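Local coordinates for pirin family protein (Acinetobacter baumannii, PDB 6D0P) that probably acts as a metal-dependent quercetin 2,3-dioxygenase, binding one iron or manganese ion in the N-terminal half of a two-cupin pirin fold, at residues A[30-42]-A[253-267]. Residues are numbered along the deposited sequence; the frame is centred on the assembly and turned at random. Where two conformers were deposited one is given.
Sequences SYDRLGQTLSPFL and GQPLNEPIEGYGPFV
Gln36 NE2 donates a hydrogen bond to Glu258 O over 2.8 Å, the shortest polar bond between the two segments of this bicupin pirin fold. The N-H points almost straight at the oxygen (164°), which lies close to the amide plane of Gln36, yet the donor sits above the carbonyl plane of Glu258. Segment 30-42 links strands 23-30 and 41-52 of the N-terminal cupin; segment 253-267 runs from the end of strand 245-253, in the C-terminal cupin sheet, to the hairpin 261-268, whose Pro265 touches the manganese ligand His66. The other end of the Gln36 amide is also bonded: a water donates to OE1 and accepts from Asn257 N, with a weak further link to Ser39 OG. Leu256 N donates to Ser39 OG over 2.9 Å. The N-H...O angle is 173°, and Ser39 sends OG that way by holding it opposite the backbone nitrogen (chi1 -178°). Ser39 precedes a cis peptide, and the ring of Pro40 brings CB to 4.0 Å from Leu256 CG. Strand 121-131 backs this corner through Asn131, which Leu256 and Leu42 both touch.

Apolar contacts carry the interface on to the hairpin. Ile260 and Gln36 run alongside each other, pointing opposite ways, with Ile260 CD1 3.7 Å from Gln36 CD, while the CG2 branch of Ile260 meets Tyr31 CD1. Leu42 and Val267 meet end-on, tip to tip, CD1 to CG1 at 4.0 Å. Val267 turns its second methyl, CG2, to Tyr31 CE2. Tyr31 OH ends 3.5 Å from Gly262 CA.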
loop_
_atom_site.group_PDB
_atom_site.type_symbol
_atom_site.label_atom_id
_atom_site.label_comp_id
_atom_site.label_asym_id
_atom_site.label_seq_id
_atom_site.Cartn_x
_atom_site.Cartn_y
_atom_site.Cartn_z
ATOM N N SER A 30 -6.818 -8.635 -1.166
ATOM C CA SER A 30 -7.287 -8.272 -2.478
ATOM C C SER A 30 -8.804 -8.024 -2.458
ATOM O O SER A 30 -9.544 -8.761 -1.821
ATOM C CB SER A 30 -6.935 -9.342 -3.485
ATOM O OG SER A 30 -7.524 -9.036 -4.741
ATOM N N TYR A 31 -9.243 -7.064 -3.269
ATOM C CA TYR A 31 -10.662 -6.709 -3.428
ATOM C C TYR A 31 -11.425 -7.891 -4.045
ATOM O O TYR A 31 -12.633 -7.990 -3.909
ATOM C CB TYR A 31 -10.831 -5.489 -4.340
ATOM C CG TYR A 31 -10.488 -5.719 -5.783
ATOM C CD1 TYR A 31 -11.447 -6.178 -6.676
ATOM C CD2 TYR A 31 -9.220 -5.468 -6.267
ATOM C CE1 TYR A 31 -11.137 -6.423 -8.004
ATOM C CE2 TYR A 31 -8.902 -5.671 -7.597
ATOM C CZ TYR A 31 -9.859 -6.170 -8.465
ATOM O OH TYR A 31 -9.547 -6.378 -9.778
ATOM N N ASP A 32 -10.693 -8.749 -4.734
ATOM C CA ASP A 32 -11.281 -9.874 -5.440
ATOM C C ASP A 32 -11.761 -10.931 -4.440
ATOM O O ASP A 32 -12.628 -11.705 -4.766
ATOM C CB ASP A 32 -10.286 -10.506 -6.419
ATOM C CG ASP A 32 -10.965 -11.364 -7.474
ATOM O OD1 ASP A 32 -11.880 -10.844 -8.154
ATOM O OD2 ASP A 32 -10.586 -12.547 -7.600
ATOM N N ARG A 33 -11.191 -10.935 -3.238
ATOM C CA ARG A 33 -11.570 -11.890 -2.190
ATOM C C ARG A 33 -12.390 -11.187 -1.109
ATOM O O ARG A 33 -13.375 -11.740 -0.662
ATOM C CB ARG A 33 -10.332 -12.534 -1.550
ATOM C CG ARG A 33 -9.423 -13.245 -2.546
ATOM C CD ARG A 33 -8.349 -14.097 -1.891
ATOM N NE ARG A 33 -7.429 -13.361 -1.023
ATOM C CZ ARG A 33 -6.288 -12.808 -1.423
ATOM N NH1 ARG A 33 -5.953 -12.828 -2.704
ATOM N NH2 ARG A 33 -5.472 -12.261 -0.536
ATOM N N LEU A 34 -12.032 -9.972 -0.700
ATOM C CA LEU A 34 -12.804 -9.349 0.453
ATOM C C LEU A 34 -13.705 -8.181 0.025
ATOM O O LEU A 34 -14.483 -7.697 0.831
ATOM C CB LEU A 34 -11.801 -8.925 1.524
ATOM C CG LEU A 34 -11.137 -10.098 2.249
ATOM C CD1 LEU A 34 -9.964 -9.635 3.105
ATOM C CD2 LEU A 34 -12.163 -10.836 3.097
ATOM N N GLY A 35 -13.533 -7.664 -1.179
ATOM C CA GLY A 35 -14.419 -6.640 -1.758
ATOM C C GLY A 35 -14.581 -5.338 -0.977
ATOM O O GLY A 35 -13.618 -4.621 -0.688
ATOM N N GLN A 36 -15.861 -5.001 -0.715
ATOM C CA GLN A 36 -16.286 -3.771 -0.049
ATOM C C GLN A 36 -15.807 -3.699 1.413
ATOM O O GLN A 36 -15.680 -2.594 1.969
ATOM C CB GLN A 36 -17.805 -3.648 -0.075
ATOM C CG GLN A 36 -18.386 -3.553 -1.481
ATOM C CD GLN A 36 -18.110 -2.227 -2.153
ATOM O OE1 GLN A 36 -17.532 -1.312 -1.565
ATOM N NE2 GLN A 36 -18.549 -2.112 -3.401
ATOM N N THR A 37 -15.538 -4.837 2.033
ATOM C CA THR A 37 -15.048 -4.844 3.419
ATOM C C THR A 37 -13.745 -4.032 3.558
ATOM O O THR A 37 -13.486 -3.407 4.613
ATOM C CB THR A 37 -14.803 -6.284 3.886
ATOM O OG1 THR A 37 -16.072 -6.937 3.824
ATOM C CG2 THR A 37 -14.219 -6.369 5.275
ATOM N N LEU A 38 -12.921 -4.044 2.516
ATOM C CA LEU A 38 -11.641 -3.353 2.539
ATOM C C LEU A 38 -11.742 -1.872 2.151
ATOM O O LEU A 38 -10.749 -1.150 2.309
ATOM C CB LEU A 38 -10.718 -4.037 1.532
ATOM C CG LEU A 38 -10.366 -5.489 1.830
ATOM C CD1 LEU A 38 -9.679 -6.106 0.618
ATOM C CD2 LEU A 38 -9.460 -5.583 3.050
ATOM N N SER A 39 -12.863 -1.431 1.587
ATOM C CA SER A 39 -12.988 -0.068 0.997
ATOM C C SER A 39 -12.496 1.005 1.976
ATOM O O SER A 39 -12.961 1.080 3.116
ATOM C CB SER A 39 -14.421 0.196 0.556
ATOM O OG SER A 39 -14.556 1.477 -0.055
ATOM N N PRO A 40 -11.655 1.934 1.526
ATOM C CA PRO A 40 -11.261 2.156 0.137
ATOM C C PRO A 40 -10.026 1.416 -0.379
ATOM O O PRO A 40 -9.534 1.758 -1.457
ATOM C CB PRO A 40 -10.948 3.672 0.177
ATOM C CG PRO A 40 -10.355 3.870 1.551
ATOM C CD PRO A 40 -11.196 2.989 2.431
ATOM N N PHE A 41 -9.497 0.462 0.389
ATOM C CA PHE A 41 -8.299 -0.230 0.006
ATOM C C PHE A 41 -8.656 -1.363 -0.945
ATOM O O PHE A 41 -9.663 -2.002 -0.758
ATOM C CB PHE A 41 -7.523 -0.668 1.247
ATOM C CG PHE A 41 -7.217 0.520 2.116
ATOM C CD1 PHE A 41 -6.245 1.430 1.736
ATOM C CD2 PHE A 41 -7.966 0.780 3.251
ATOM C CE1 PHE A 41 -5.999 2.575 2.482
ATOM C CE2 PHE A 41 -7.711 1.913 4.006
ATOM C CZ PHE A 41 -6.733 2.808 3.623
ATOM N N LEU A 42 -7.788 -1.618 -1.924
ATOM C CA LEU A 42 -8.072 -2.624 -2.977
ATOM C C LEU A 42 -7.115 -3.822 -2.945
ATOM O O LEU A 42 -7.535 -4.940 -3.280
ATOM C CB LEU A 42 -7.930 -1.955 -4.346
ATOM C CG LEU A 42 -9.034 -0.980 -4.742
ATOM C CD1 LEU A 42 -8.622 -0.206 -5.982
ATOM C CD2 LEU A 42 -10.350 -1.722 -4.935
ATOM N N GLY A 253 -10.097 4.159 6.532
ATOM C CA GLY A 253 -10.706 5.055 5.625
ATOM C C GLY A 253 -12.215 4.983 5.612
ATOM O O GLY A 253 -12.844 3.966 5.989
ATOM N N GLN A 254 -12.802 6.096 5.183
ATOM C CA GLN A 254 -14.227 6.175 4.986
ATOM C C GLN A 254 -14.573 5.231 3.830
ATOM O O GLN A 254 -13.994 5.350 2.750
ATOM C CB GLN A 254 -14.651 7.605 4.655
ATOM C CG GLN A 254 -16.148 7.747 4.408
ATOM C CD GLN A 254 -16.946 7.441 5.649
ATOM O OE1 GLN A 254 -16.576 7.832 6.748
ATOM N NE2 GLN A 254 -18.053 6.730 5.487
ATOM N N PRO A 255 -15.474 4.273 4.062
ATOM C CA PRO A 255 -15.862 3.364 2.983
ATOM C C PRO A 255 -16.462 4.163 1.818
ATOM O O PRO A 255 -17.176 5.133 2.039
ATOM C CB PRO A 255 -16.876 2.373 3.565
ATOM C CG PRO A 255 -16.797 2.535 5.050
ATOM C CD PRO A 255 -16.099 3.858 5.315
ATOM N N LEU A 256 -16.171 3.770 0.586
ATOM C CA LEU A 256 -16.643 4.567 -0.557
ATOM C C LEU A 256 -18.125 4.307 -0.823
ATOM O O LEU A 256 -18.816 5.200 -1.360
ATOM C CB LEU A 256 -15.799 4.271 -1.797
ATOM C CG LEU A 256 -14.334 4.682 -1.701
ATOM C CD1 LEU A 256 -13.613 4.416 -3.010
ATOM C CD2 LEU A 256 -14.188 6.142 -1.309
ATOM N N ASN A 257 -18.571 3.096 -0.498
ATOM C CA ASN A 257 -19.966 2.696 -0.689
ATOM C C ASN A 257 -20.372 2.919 -2.148
ATOM O O ASN A 257 -21.433 3.492 -2.442
ATOM C CB ASN A 257 -20.899 3.422 0.277
ATOM C CG ASN A 257 -20.780 2.896 1.688
ATOM O OD1 ASN A 257 -20.878 1.692 1.916
ATOM N ND2 ASN A 257 -20.620 3.793 2.645
ATOM N N GLU A 258 -19.513 2.441 -3.037
ATOM C CA GLU A 258 -19.737 2.509 -4.480
ATOM C C GLU A 258 -19.364 1.140 -5.050
ATOM O O GLU A 258 -18.532 0.429 -4.474
ATOM C CB GLU A 258 -18.903 3.634 -5.111
ATOM C CG GLU A 258 -19.461 5.015 -4.831
ATOM C CD GLU A 258 -18.643 6.156 -5.414
ATOM O OE1 GLU A 258 -17.415 6.041 -5.438
ATOM O OE2 GLU A 258 -19.256 7.121 -5.908
ATOM N N PRO A 259 -19.961 0.762 -6.170
ATOM C CA PRO A 259 -19.654 -0.539 -6.753
ATOM C C PRO A 259 -18.180 -0.703 -7.158
ATOM O O PRO A 259 -17.523 0.265 -7.512
ATOM C CB PRO A 259 -20.523 -0.639 -8.019
ATOM C CG PRO A 259 -21.527 0.474 -7.891
ATOM C CD PRO A 259 -20.839 1.530 -7.053
ATOM N N ILE A 260 -17.690 -1.933 -7.101
ATOM C CA ILE A 260 -16.343 -2.230 -7.533
ATOM C C ILE A 260 -16.404 -3.228 -8.694
ATOM O O ILE A 260 -16.936 -4.311 -8.554
ATOM C CB ILE A 260 -15.490 -2.826 -6.410
ATOM C CG1 ILE A 260 -15.397 -1.898 -5.198
ATOM C CG2 ILE A 260 -14.120 -3.199 -6.944
ATOM C CD1 ILE A 260 -14.873 -2.575 -3.965
ATOM N N GLU A 261 -15.874 -2.829 -9.840
ATOM C CA GLU A 261 -15.764 -3.726 -10.981
ATOM C C GLU A 261 -14.295 -3.704 -11.409
ATOM O O GLU A 261 -13.801 -2.676 -11.928
ATOM C CB GLU A 261 -16.714 -3.314 -12.106
ATOM C CG GLU A 261 -18.171 -3.215 -11.680
ATOM C CD GLU A 261 -18.924 -4.531 -11.579
ATOM O OE1 GLU A 261 -18.530 -5.490 -12.270
ATOM O OE2 GLU A 261 -19.918 -4.585 -10.819
ATOM N N GLY A 262 -13.588 -4.802 -11.139
ATOM C CA GLY A 262 -12.174 -4.878 -11.440
ATOM C C GLY A 262 -11.847 -5.933 -12.471
ATOM O O GLY A 262 -12.557 -6.915 -12.632
ATOM N N TYR A 263 -10.757 -5.693 -13.171
ATOM C CA TYR A 263 -10.243 -6.618 -14.160
ATOM C C TYR A 263 -8.757 -6.319 -14.327
ATOM O O TYR A 263 -8.399 -5.224 -14.784
ATOM C CB TYR A 263 -10.994 -6.471 -15.481
ATOM C CG TYR A 263 -10.504 -7.383 -16.572
ATOM C CD1 TYR A 263 -10.841 -8.726 -16.576
ATOM C CD2 TYR A 263 -9.686 -6.911 -17.583
ATOM C CE1 TYR A 263 -10.395 -9.578 -17.571
ATOM C CE2 TYR A 263 -9.234 -7.747 -18.591
ATOM C CZ TYR A 263 -9.586 -9.087 -18.580
ATOM O OH TYR A 263 -9.147 -9.919 -19.567
ATOM N N GLY A 264 -7.907 -7.250 -13.919
ATOM C CA GLY A 264 -6.454 -7.051 -14.043
ATOM C C GLY A 264 -5.950 -5.761 -13.407
ATOM O O GLY A 264 -6.071 -5.559 -12.204
ATOM N N PRO A 265 -5.400 -4.853 -14.207
ATOM C CA PRO A 265 -4.959 -3.613 -13.568
ATOM C C PRO A 265 -5.946 -2.443 -13.723
ATOM O O PRO A 265 -5.556 -1.268 -13.601
ATOM C CB PRO A 265 -3.634 -3.388 -14.287
ATOM C CG PRO A 265 -3.943 -3.784 -15.702
ATOM C CD PRO A 265 -4.941 -4.917 -15.590
ATOM N N PHE A 266 -7.209 -2.755 -13.980
ATOM C CA PHE A 266 -8.235 -1.733 -14.073
ATOM C C PHE A 266 -9.248 -1.936 -12.939
ATOM O O PHE A 266 -9.663 -3.064 -12.688
ATOM C CB PHE A 266 -8.980 -1.819 -15.398
ATOM C CG PHE A 266 -8.108 -1.865 -16.627
ATOM C CD1 PHE A 266 -7.213 -0.848 -16.889
ATOM C CD2 PHE A 266 -8.265 -2.874 -17.564
ATOM C CE1 PHE A 266 -6.448 -0.861 -18.043
ATOM C CE2 PHE A 266 -7.487 -2.890 -18.712
ATOM C CZ PHE A 266 -6.598 -1.874 -18.955
ATOM N N VAL A 267 -9.637 -0.862 -12.253
ATOM C CA VAL A 267 -10.669 -0.969 -11.235
ATOM C C VAL A 267 -11.607 0.222 -11.428
ATOM O O VAL A 267 -11.194 1.382 -11.208
ATOM C CB VAL A 267 -10.116 -1.001 -9.800
ATOM C CG1 VAL A 267 -11.263 -1.074 -8.803
ATOM C CG2 VAL A 267 -9.146 -2.151 -9.579
HETATM O O HOH W 1 -17.721 0.492 0.571
#